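PDB 4AC1: endo-N-acetyl-beta-D-glucosaminidase from Hypocrea jecorina, which probably hydrolyses the chitobiose core of N-linked glycans, as a family 18 endo-beta-N-acetylglucosaminidase held responsible for deglycosylating the fungus's own cellulases. Local coordinates for residues Gln176-Phe190 / Ile206-Gln220. Numbering follows the deposited sequence.
Sequences QQTQGNDIDWYNTQF and IVANGFAPAKVVAGQ. With ZN (zinc ion), chain K; ZN (zinc ion), chain I.
The Y186 ring lies between the methyl CG2 of I183 on one face, 3.9 Å above its plane and offset toward the rim, and F211 on the other. F211 presents its edge in a T-shaped stack, with centroids 5.4 Å apart and planes at 86°. K215 O lies beside Y186 CD2 near the ring plane, and Q176 OE1 sits in that plane beyond the tyrosine OH, which donates to it at 2.7 Å. The setting is a beta-alpha-beta unit of the (beta/alpha)8 barrel of family 18: strands 185-189 and 216-220 run parallel, their axes 36° apart, linked through helix 201-208. The ladder alternates between strands: Y186 N to K215 O, V217 N to Y186 O, T188 N to V217 O, G219 N to T188 O.

Y186, T188, V216 and A218 share the sheet face turned toward the helices, where F190 CZ meets I206 CD1 at 3.7 Å and the T188 methyl approaches I206 tip to tip. N187 and V217 share the other face, with N187 and W185 also touching strand 4-9, as expected of the barrel interior. There V217 CG2 presses on W185 CD1 at 3.3 Å, while N187 OD1 accepts from W185 NE1, lying in the indole plane although NE1 stands above the amide plane, off its lone pairs. On this face too, Q189 shares a zinc ion with E127.

K215, just before strand 216-220, reaches the end of helix 172-179 and the turn after it. Its chain bends at chi3 (86°), turning NZ to G180 O at 2.6 Å, with a weak bond to I183 O; I183 N reaches G180 O from the opposite face of its carbonyl. NZ also meets a lone pair of Q176 OE1 at 3.2 Å, so this amide oxygen accepts from both lysine and tyrosine, which would probably polarise it. A water accepts from both K215 NZ and Q176 NE2, at 2.8 Å from the lysine nitrogen.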
ATOM      1  N   GLN A 176     -16.877   0.367  -1.949  1.00  6.28           N
ATOM      2  CA  GLN A 176     -16.719   1.009  -3.250  1.00  6.45           C
ATOM      3  C   GLN A 176     -17.980   1.809  -3.594  1.00  6.80           C
ATOM      4  O   GLN A 176     -17.890   2.937  -4.096  1.00  6.37           O
ATOM      5  CB  GLN A 176     -16.370  -0.018  -4.348  1.00  6.94           C
ATOM      6  CG  GLN A 176     -16.478   0.500  -5.792  1.00  7.74           C
ATOM      7  CD  GLN A 176     -15.533   1.648  -6.112  1.00  8.70           C
ATOM      8  OE1 GLN A 176     -14.368   1.654  -5.699  1.00 11.02           O
ATOM      9  NE2 GLN A 176     -16.016   2.610  -6.883  1.00  9.12           N
ATOM     10  N   GLN A 177     -19.151   1.248  -3.304  1.00  6.21           N
ATOM     11  CA  GLN A 177     -20.389   1.975  -3.600  1.00  7.00           C
ATOM     12  C   GLN A 177     -20.524   3.297  -2.831  1.00  7.04           C
ATOM     13  O   GLN A 177     -20.875   4.324  -3.411  1.00  6.59           O
ATOM     14  CB  GLN A 177     -21.611   1.099  -3.357  1.00  7.65           C
ATOM     15  CG  GLN A 177     -21.691  -0.086  -4.318  1.00  9.58           C
ATOM     16  CD  GLN A 177     -23.009  -0.821  -4.262  1.00 12.87           C
ATOM     17  OE1 GLN A 177     -24.025  -0.259  -3.858  1.00 15.15           O
ATOM     18  NE2 GLN A 177     -23.003  -2.085  -4.682  1.00 13.58           N
ATOM     19  N   THR A 178     -20.234   3.280  -1.531  1.00  6.43           N
ATOM     20  CA  THR A 178     -20.495   4.445  -0.662  1.00  6.95           C
ATOM     21  C   THR A 178     -19.318   5.432  -0.598  1.00  7.17           C
ATOM     22  O   THR A 178     -19.532   6.648  -0.522  1.00  7.47           O
ATOM     23  CB  THR A 178     -20.899   4.010   0.763  1.00  6.90           C
ATOM     24  OG1 THR A 178     -19.876   3.169   1.295  1.00  6.61           O
ATOM     25  CG2 THR A 178     -22.205   3.237   0.761  1.00  7.96           C
ATOM     26  N   GLN A 179     -18.088   4.912  -0.661  1.00  6.68           N
ATOM     27  CA  GLN A 179     -16.868   5.721  -0.511  1.00  7.14           C
ATOM     28  C   GLN A 179     -15.913   5.609  -1.692  1.00  7.09           C
ATOM     29  O   GLN A 179     -14.808   6.152  -1.629  1.00  7.19           O
ATOM     30  CB  GLN A 179     -16.114   5.377   0.789  1.00  7.57           C
ATOM     31  CG  GLN A 179     -16.565   6.199   1.980  1.00  9.56           C
ATOM     32  CD  GLN A 179     -17.901   5.735   2.523  1.00 10.95           C
ATOM     33  OE1 GLN A 179     -18.139   4.533   2.645  1.00 12.68           O
ATOM     34  NE2 GLN A 179     -18.765   6.673   2.875  1.00 11.54           N
ATOM     35  N   GLY A 180     -16.328   4.951  -2.776  1.00  7.28           N
ATOM     36  CA  GLY A 180     -15.433   4.726  -3.917  1.00  7.52           C
ATOM     37  C   GLY A 180     -14.836   5.981  -4.519  1.00  8.03           C
ATOM     38  O   GLY A 180     -13.690   5.983  -4.956  1.00  7.49           O
ATOM     39  N   ASN A 181     -15.619   7.052  -4.554  1.00  8.47           N
ATOM     40  CA  ASN A 181     -15.125   8.336  -5.057  1.00  9.16           C
ATOM     41  C   ASN A 181     -14.076   8.971  -4.141  1.00  9.36           C
ATOM     42  O   ASN A 181     -13.397   9.909  -4.547  1.00 10.23           O
ATOM     43  CB  ASN A 181     -16.288   9.310  -5.275  1.00  9.77           C
ATOM     44  CG  ASN A 181     -16.998   9.665  -3.983  1.00 11.04           C
ATOM     45  OD1 ASN A 181     -17.263   8.794  -3.147  1.00 12.13           O
ATOM     46  ND2 ASN A 181     -17.324  10.944  -3.816  1.00 16.12           N
ATOM     47  N   ASP A 182     -13.964   8.468  -2.911  1.00  8.27           N
ATOM     48  CA  ASP A 182     -12.980   8.947  -1.937  1.00  8.47           C
ATOM     49  C   ASP A 182     -11.736   8.064  -1.910  1.00  7.53           C
ATOM     50  O   ASP A 182     -10.779   8.350  -1.193  1.00  7.75           O
ATOM     51  CB  ASP A 182     -13.567   8.939  -0.528  1.00  8.75           C
ATOM     52  CG  ASP A 182     -14.809   9.787  -0.385  1.00 10.87           C
ATOM     53  OD1 ASP A 182     -15.071  10.686  -1.214  1.00 11.88           O
ATOM     54  OD2 ASP A 182     -15.541   9.547   0.595  1.00 13.19           O
ATOM     55  N   ILE A 183     -11.746   6.980  -2.678  1.00  6.11           N
ATOM     56  CA  ILE A 183     -10.667   5.991  -2.642  1.00  5.93           C
ATOM     57  C   ILE A 183      -9.950   6.060  -3.976  1.00  5.49           C
ATOM     58  O   ILE A 183     -10.569   5.914  -5.026  1.00  6.73           O
ATOM     59  CB  ILE A 183     -11.223   4.570  -2.381  1.00  5.72           C
ATOM     60  CG1 ILE A 183     -11.822   4.477  -0.972  1.00  6.64           C
ATOM     61  CG2 ILE A 183     -10.131   3.524  -2.602  1.00  5.92           C
ATOM     62  CD1 ILE A 183     -12.757   3.300  -0.777  1.00  6.56           C
ATOM     63  N   ASP A 184      -8.647   6.284  -3.933  1.00  4.71           N
ATOM     64  CA  ASP A 184      -7.885   6.458  -5.170  1.00  5.13           C
ATOM     65  C   ASP A 184      -7.578   5.149  -5.886  1.00  4.48           C
ATOM     66  O   ASP A 184      -7.662   5.092  -7.109  1.00  5.78           O
ATOM     67  CB  ASP A 184      -6.636   7.314  -4.938  1.00  5.89           C
ATOM     68  CG  ASP A 184      -6.993   8.691  -4.481  1.00  5.72           C
ATOM     69  OD1 ASP A 184      -7.433   9.501  -5.330  1.00  9.78           O
ATOM     70  OD2 ASP A 184      -6.938   8.972  -3.272  1.00  6.67           O
ATOM     71  N   TRP A 185      -7.224   4.111  -5.123  1.00  4.38           N
ATOM     72  CA  TRP A 185      -7.020   2.778  -5.695  1.00  3.87           C
ATOM     73  C   TRP A 185      -6.930   1.722  -4.605  1.00  3.84           C
ATOM     74  O   TRP A 185      -6.879   2.043  -3.405  1.00  3.84           O
ATOM     75  CB  TRP A 185      -5.790   2.714  -6.632  1.00  4.07           C
ATOM     76  CG  TRP A 185      -4.455   2.720  -5.943  1.00  3.83           C
ATOM     77  CD1 TRP A 185      -3.782   1.635  -5.454  1.00  4.41           C
ATOM     78  CD2 TRP A 185      -3.622   3.861  -5.677  1.00  4.71           C
ATOM     79  NE1 TRP A 185      -2.594   2.018  -4.895  1.00  4.59           N
ATOM     80  CE2 TRP A 185      -2.464   3.377  -5.029  1.00  4.13           C
ATOM     81  CE3 TRP A 185      -3.742   5.242  -5.914  1.00  4.58           C
ATOM     82  CZ2 TRP A 185      -1.441   4.219  -4.593  1.00  4.86           C
ATOM     83  CZ3 TRP A 185      -2.716   6.075  -5.499  1.00  6.03           C
ATOM     84  CH2 TRP A 185      -1.579   5.558  -4.840  1.00  5.17           C
ATOM     85  N   TYR A 186      -6.920   0.467  -5.055  1.00  3.57           N
ATOM     86  CA  TYR A 186      -6.806  -0.701  -4.204  1.00  3.80           C
ATOM     87  C   TYR A 186      -5.479  -1.405  -4.483  1.00  3.46           C
ATOM     88  O   TYR A 186      -5.225  -1.851  -5.613  1.00  4.26           O
ATOM     89  CB  TYR A 186      -7.986  -1.649  -4.456  1.00  4.19           C
ATOM     90  CG  TYR A 186      -9.345  -1.017  -4.218  1.00  4.30           C
ATOM     91  CD1 TYR A 186      -9.886  -0.964  -2.934  1.00  5.58           C
ATOM     92  CD2 TYR A 186     -10.091  -0.479  -5.277  1.00  5.45           C
ATOM     93  CE1 TYR A 186     -11.111  -0.375  -2.700  1.00  6.59           C
ATOM     94  CE2 TYR A 186     -11.341   0.114  -5.044  1.00  5.72           C
ATOM     95  CZ  TYR A 186     -11.841   0.144  -3.756  1.00  6.50           C
ATOM     96  OH  TYR A 186     -13.071   0.736  -3.539  1.00  8.53           O
ATOM     97  N   ASN A 187      -4.632  -1.463  -3.459  1.00  3.44           N
ATOM     98  CA  ASN A 187      -3.369  -2.198  -3.498  1.00  3.73           C
ATOM     99  C   ASN A 187      -3.711  -3.661  -3.315  1.00  4.06           C
ATOM    100  O   ASN A 187      -3.763  -4.173  -2.195  1.00  4.51           O
ATOM    101  CB  ASN A 187      -2.469  -1.713  -2.364  1.00  4.38           C
ATOM    102  CG  ASN A 187      -1.967  -0.313  -2.595  1.00  3.72           C
ATOM    103  OD1 ASN A 187      -1.267  -0.054  -3.579  1.00  5.09           O
ATOM    104  ND2 ASN A 187      -2.342   0.606  -1.700  1.00  5.49           N
ATOM    105  N   THR A 188      -3.984  -4.329  -4.428  1.00  3.86           N
ATOM    106  CA  THR A 188      -4.698  -5.600  -4.357  1.00  4.60           C
ATOM    107  C   THR A 188      -3.712  -6.755  -4.206  1.00  3.80           C
ATOM    108  O   THR A 188      -2.798  -6.919  -5.020  1.00  4.45           O
ATOM    109  CB  THR A 188      -5.646  -5.759  -5.563  1.00  3.69           C
ATOM    110  OG1 THR A 188      -6.531  -4.633  -5.624  1.00  5.05           O
ATOM    111  CG2 THR A 188      -6.516  -6.987  -5.433  1.00  5.50           C
ATOM    112  N   GLN A 189      -3.866  -7.517  -3.124  1.00  3.78           N
ATOM    113  CA  GLN A 189      -2.863  -8.523  -2.778  1.00  4.51           C
ATOM    114  C   GLN A 189      -3.112  -9.841  -3.523  1.00  4.71           C
ATOM    115  O   GLN A 189      -3.948 -10.652  -3.103  1.00  4.85           O
ATOM    116  CB  GLN A 189      -2.813  -8.734  -1.260  1.00  4.51           C
ATOM    117  CG  GLN A 189      -2.781  -7.433  -0.455  1.00  6.16           C
ATOM    118  CD  GLN A 189      -2.457  -7.642   1.013  1.00  5.44           C
ATOM    119  OE1 GLN A 189      -1.599  -8.458   1.341  1.00  7.46           O
ATOM    120  NE2 GLN A 189      -3.129  -6.917   1.899  1.00  6.37           N
ATOM    121  N   PHE A 190      -2.398 -10.029  -4.638  1.00  5.10           N
ATOM    122  CA  PHE A 190      -2.430 -11.277  -5.416  1.00  5.57           C
ATOM    123  C   PHE A 190      -1.362 -12.246  -4.895  1.00  5.71           C
ATOM    124  O   PHE A 190      -0.410 -12.616  -5.608  1.00  6.26           O
ATOM    125  CB  PHE A 190      -2.215 -11.015  -6.919  1.00  5.75           C
ATOM    126  CG  PHE A 190      -3.343 -10.260  -7.593  1.00  5.54           C
ATOM    127  CD1 PHE A 190      -3.399  -8.863  -7.555  1.00  4.74           C
ATOM    128  CD2 PHE A 190      -4.332 -10.948  -8.294  1.00  6.38           C
ATOM    129  CE1 PHE A 190      -4.429  -8.175  -8.187  1.00  6.03           C
ATOM    130  CE2 PHE A 190      -5.365 -10.269  -8.935  1.00  5.75           C
ATOM    131  CZ  PHE A 190      -5.409  -8.874  -8.883  1.00  6.14           C
ATOM    132  N   ILE A 206     -12.169  -9.454 -10.966  1.00  6.54           N
ATOM    133  CA  ILE A 206     -12.289  -8.276 -10.121  1.00  6.28           C
ATOM    134  C   ILE A 206     -12.915  -7.117 -10.917  1.00  6.88           C
ATOM    135  O   ILE A 206     -13.832  -6.446 -10.437  1.00  7.15           O
ATOM    136  CB  ILE A 206     -10.914  -7.890  -9.551  1.00  6.16           C
ATOM    137  CG1 ILE A 206     -10.487  -8.895  -8.472  1.00  6.25           C
ATOM    138  CG2 ILE A 206     -10.940  -6.471  -9.013  1.00  5.56           C
ATOM    139  CD1 ILE A 206      -9.000  -8.860  -8.120  1.00  7.35           C
ATOM    140  N   VAL A 207     -12.442  -6.909 -12.144  1.00  7.22           N
ATOM    141  CA  VAL A 207     -12.990  -5.851 -12.999  1.00  8.19           C
ATOM    142  C   VAL A 207     -14.481  -6.086 -13.271  1.00  8.55           C
ATOM    143  O   VAL A 207     -15.289  -5.152 -13.200  1.00  8.86           O
ATOM    144  CB  VAL A 207     -12.193  -5.691 -14.309  1.00  8.40           C
ATOM    145  CG1 VAL A 207     -12.917  -4.749 -15.275  1.00  8.93           C
ATOM    146  CG2 VAL A 207     -10.792  -5.172 -14.009  1.00  8.65           C
ATOM    147  N   ALA A 208     -14.833  -7.342 -13.537  1.00  9.03           N
ATOM    148  CA  ALA A 208     -16.231  -7.720 -13.787  1.00  9.57           C
ATOM    149  C   ALA A 208     -17.114  -7.556 -12.545  1.00 10.35           C
ATOM    150  O   ALA A 208     -18.331  -7.456 -12.661  1.00 10.62           O
ATOM    151  CB  ALA A 208     -16.302  -9.145 -14.315  1.00 10.25           C
ATOM    152  N   ASN A 209     -16.498  -7.517 -11.363  1.00  9.68           N
ATOM    153  CA  ASN A 209     -17.200  -7.304 -10.096  1.00  9.75           C
ATOM    154  C   ASN A 209     -17.320  -5.818  -9.714  1.00  9.74           C
ATOM    155  O   ASN A 209     -17.693  -5.489  -8.589  1.00 10.47           O
ATOM    156  CB  ASN A 209     -16.539  -8.099  -8.956  1.00  9.28           C
ATOM    157  CG  ASN A 209     -17.515  -8.422  -7.835  1.00  8.74           C
ATOM    158  OD1 ASN A 209     -18.709  -8.645  -8.083  1.00  9.93           O
ATOM    159  ND2 ASN A 209     -17.023  -8.453  -6.603  1.00  7.29           N
ATOM    160  N   GLY A 210     -16.989  -4.925 -10.648  1.00 10.03           N
ATOM    161  CA  GLY A 210     -17.222  -3.491 -10.470  1.00 10.84           C
ATOM    162  C   GLY A 210     -16.052  -2.640 -10.000  1.00 10.89           C
ATOM    163  O   GLY A 210     -16.238  -1.504  -9.552  1.00 11.75           O
ATOM    164  N   PHE A 211     -14.840  -3.177 -10.085  1.00 10.07           N
ATOM    165  CA  PHE A 211     -13.646  -2.414  -9.707  1.00  9.66           C
ATOM    166  C   PHE A 211     -12.880  -2.053 -10.968  1.00  9.67           C
ATOM    167  O   PHE A 211     -12.344  -2.935 -11.637  1.00 11.23           O
ATOM    168  CB  PHE A 211     -12.774  -3.194  -8.707  1.00  9.54           C
ATOM    169  CG  PHE A 211     -13.482  -3.505  -7.419  1.00  7.96           C
ATOM    170  CD1 PHE A 211     -13.515  -2.575  -6.376  1.00  8.10           C
ATOM    171  CD2 PHE A 211     -14.149  -4.716  -7.253  1.00  7.31           C
ATOM    172  CE1 PHE A 211     -14.201  -2.855  -5.194  1.00  8.02           C
ATOM    173  CE2 PHE A 211     -14.827  -4.999  -6.076  1.00  6.61           C
ATOM    174  CZ  PHE A 211     -14.859  -4.065  -5.046  1.00  6.52           C
ATOM    175  N   ALA A 212     -12.837  -0.760 -11.292  1.00  8.76           N
ATOM    176  CA  ALA A 212     -12.215  -0.280 -12.530  1.00  8.25           C
ATOM    177  C   ALA A 212     -10.735  -0.625 -12.589  1.00  7.19           C
ATOM    178  O   ALA A 212     -10.028  -0.525 -11.583  1.00  6.36           O
ATOM    179  CB  ALA A 212     -12.400   1.232 -12.666  1.00  8.61           C
ATOM    180  N   PRO A 213     -10.250  -1.022 -13.773  1.00  6.58           N
ATOM    181  CA  PRO A 213      -8.819  -1.296 -13.913  1.00  6.62           C
ATOM    182  C   PRO A 213      -7.925  -0.175 -13.370  1.00  6.03           C
ATOM    183  O   PRO A 213      -6.915  -0.446 -12.730  1.00  5.55           O
ATOM    184  CB  PRO A 213      -8.636  -1.430 -15.431  1.00  7.17           C
ATOM    185  CG  PRO A 213      -9.934  -1.951 -15.902  1.00  7.99           C
ATOM    186  CD  PRO A 213     -10.978  -1.279 -15.036  1.00  7.42           C
ATOM    187  N   ALA A 214      -8.307   1.082 -13.604  1.00  5.65           N
ATOM    188  CA  ALA A 214      -7.546   2.222 -13.097  1.00  6.13           C
ATOM    189  C   ALA A 214      -7.393   2.197 -11.578  1.00  6.07           C
ATOM    190  O   ALA A 214      -6.444   2.778 -11.045  1.00  6.52           O
ATOM    191  CB  ALA A 214      -8.179   3.548 -13.550  1.00  6.47           C
ATOM    192  N   LYS A 215      -8.312   1.536 -10.880  1.00  5.48           N
ATOM    193  CA  LYS A 215      -8.241   1.474  -9.415  1.00  5.47           C
ATOM    194  C   LYS A 215      -7.729   0.145  -8.872  1.00  5.21           C
ATOM    195  O   LYS A 215      -7.656  -0.024  -7.660  1.00  5.29           O
ATOM    196  CB  LYS A 215      -9.599   1.781  -8.800  1.00  6.71           C
ATOM    197  CG  LYS A 215     -10.141   3.134  -9.170  1.00  9.13           C
ATOM    198  CD  LYS A 215     -11.489   3.301  -8.524  1.00 11.59           C
ATOM    199  CE  LYS A 215     -11.262   3.823  -7.141  1.00 12.83           C
ATOM    200  NZ  LYS A 215     -12.519   4.153  -6.426  1.00 13.43           N
ATOM    201  N   VAL A 216      -7.382  -0.793  -9.747  1.00  4.76           N
ATOM    202  CA  VAL A 216      -6.876  -2.093  -9.287  1.00  4.87           C
ATOM    203  C   VAL A 216      -5.379  -2.194  -9.594  1.00  4.65           C
ATOM    204  O   VAL A 216      -4.973  -2.405 -10.740  1.00  4.92           O
ATOM    205  CB  VAL A 216      -7.661  -3.275  -9.906  1.00  5.07           C
ATOM    206  CG1 VAL A 216      -7.159  -4.587  -9.326  1.00  5.21           C
ATOM    207  CG2 VAL A 216      -9.147  -3.117  -9.636  1.00  6.47           C
ATOM    208  N   VAL A 217      -4.576  -1.980  -8.562  1.00  3.57           N
ATOM    209  CA  VAL A 217      -3.129  -2.165  -8.615  1.00  4.05           C
ATOM    210  C   VAL A 217      -2.829  -3.623  -8.287  1.00  4.06           C
ATOM    211  O   VAL A 217      -3.327  -4.177  -7.301  1.00  4.93           O
ATOM    212  CB  VAL A 217      -2.426  -1.218  -7.610  1.00  4.60           C
ATOM    213  CG1 VAL A 217      -0.999  -1.637  -7.346  1.00  3.95           C
ATOM    214  CG2 VAL A 217      -2.454   0.199  -8.142  1.00  4.45           C
ATOM    215  N   ALA A 218      -2.050  -4.246  -9.170  1.00  4.20           N
ATOM    216  CA  ALA A 218      -1.632  -5.645  -9.007  1.00  4.48           C
ATOM    217  C   ALA A 218      -0.508  -5.792  -8.000  1.00  4.27           C
ATOM    218  O   ALA A 218       0.659  -5.521  -8.303  1.00  4.86           O
ATOM    219  CB  ALA A 218      -1.241  -6.223 -10.334  1.00  5.60           C
ATOM    220  N   GLY A 219      -0.863  -6.220  -6.795  1.00  4.10           N
ATOM    221  CA  GLY A 219       0.108  -6.428  -5.746  1.00  4.64           C
ATOM    222  C   GLY A 219       0.880  -7.712  -5.905  1.00  4.39           C
ATOM    223  O   GLY A 219       0.304  -8.759  -6.241  1.00  5.16           O
ATOM    224  N   GLN A 220       2.172  -7.620  -5.622  1.00  4.51           N
ATOM    225  CA  GLN A 220       3.128  -8.721  -5.789  1.00  4.67           C
ATOM    226  C   GLN A 220       4.100  -8.818  -4.625  1.00  4.84           C
ATOM    227  O   GLN A 220       4.625  -7.809  -4.141  1.00  5.01           O
ATOM    228  CB  GLN A 220       3.946  -8.495  -7.062  1.00  5.61           C
ATOM    229  CG  GLN A 220       3.135  -8.628  -8.341  1.00  5.70           C
ATOM    230  CD  GLN A 220       2.843 -10.073  -8.658  1.00  4.52           C
ATOM    231  OE1 GLN A 220       3.670 -10.753  -9.265  1.00  7.58           O
ATOM    232  NE2 GLN A 220       1.679 -10.555  -8.241  1.00  6.17           N
TER
HETATM  233 ZN    ZN K1295     -17.139  10.600   0.292  0.50  8.56          ZN
HETATM  234 ZN    ZN I1293     -20.266  -9.737  -7.246  0.50  9.64          ZN
HETATM  235  O   HOH W   1     -14.673   4.973  -7.951  1.00 11.92           O
HETATM  236  O   HOH W   2     -18.274   9.127  -0.806  1.00 14.96           O
HETATM  237  O   HOH W   3       0.566 -13.330  -8.058  1.00  6.90           O
HETATM  238  O   HOH W   4     -21.965 -10.720  -6.647  1.00 20.13           O
HETATM  239  O   HOH W   5     -20.517  -8.341  -5.868  1.00 22.33           O
HETATM  240  O   HOH W   6     -20.152 -11.174  -8.886  1.00 22.37           O
HETATM  241  O   HOH W   7     -21.410  -8.708  -8.409  1.00 27.48           O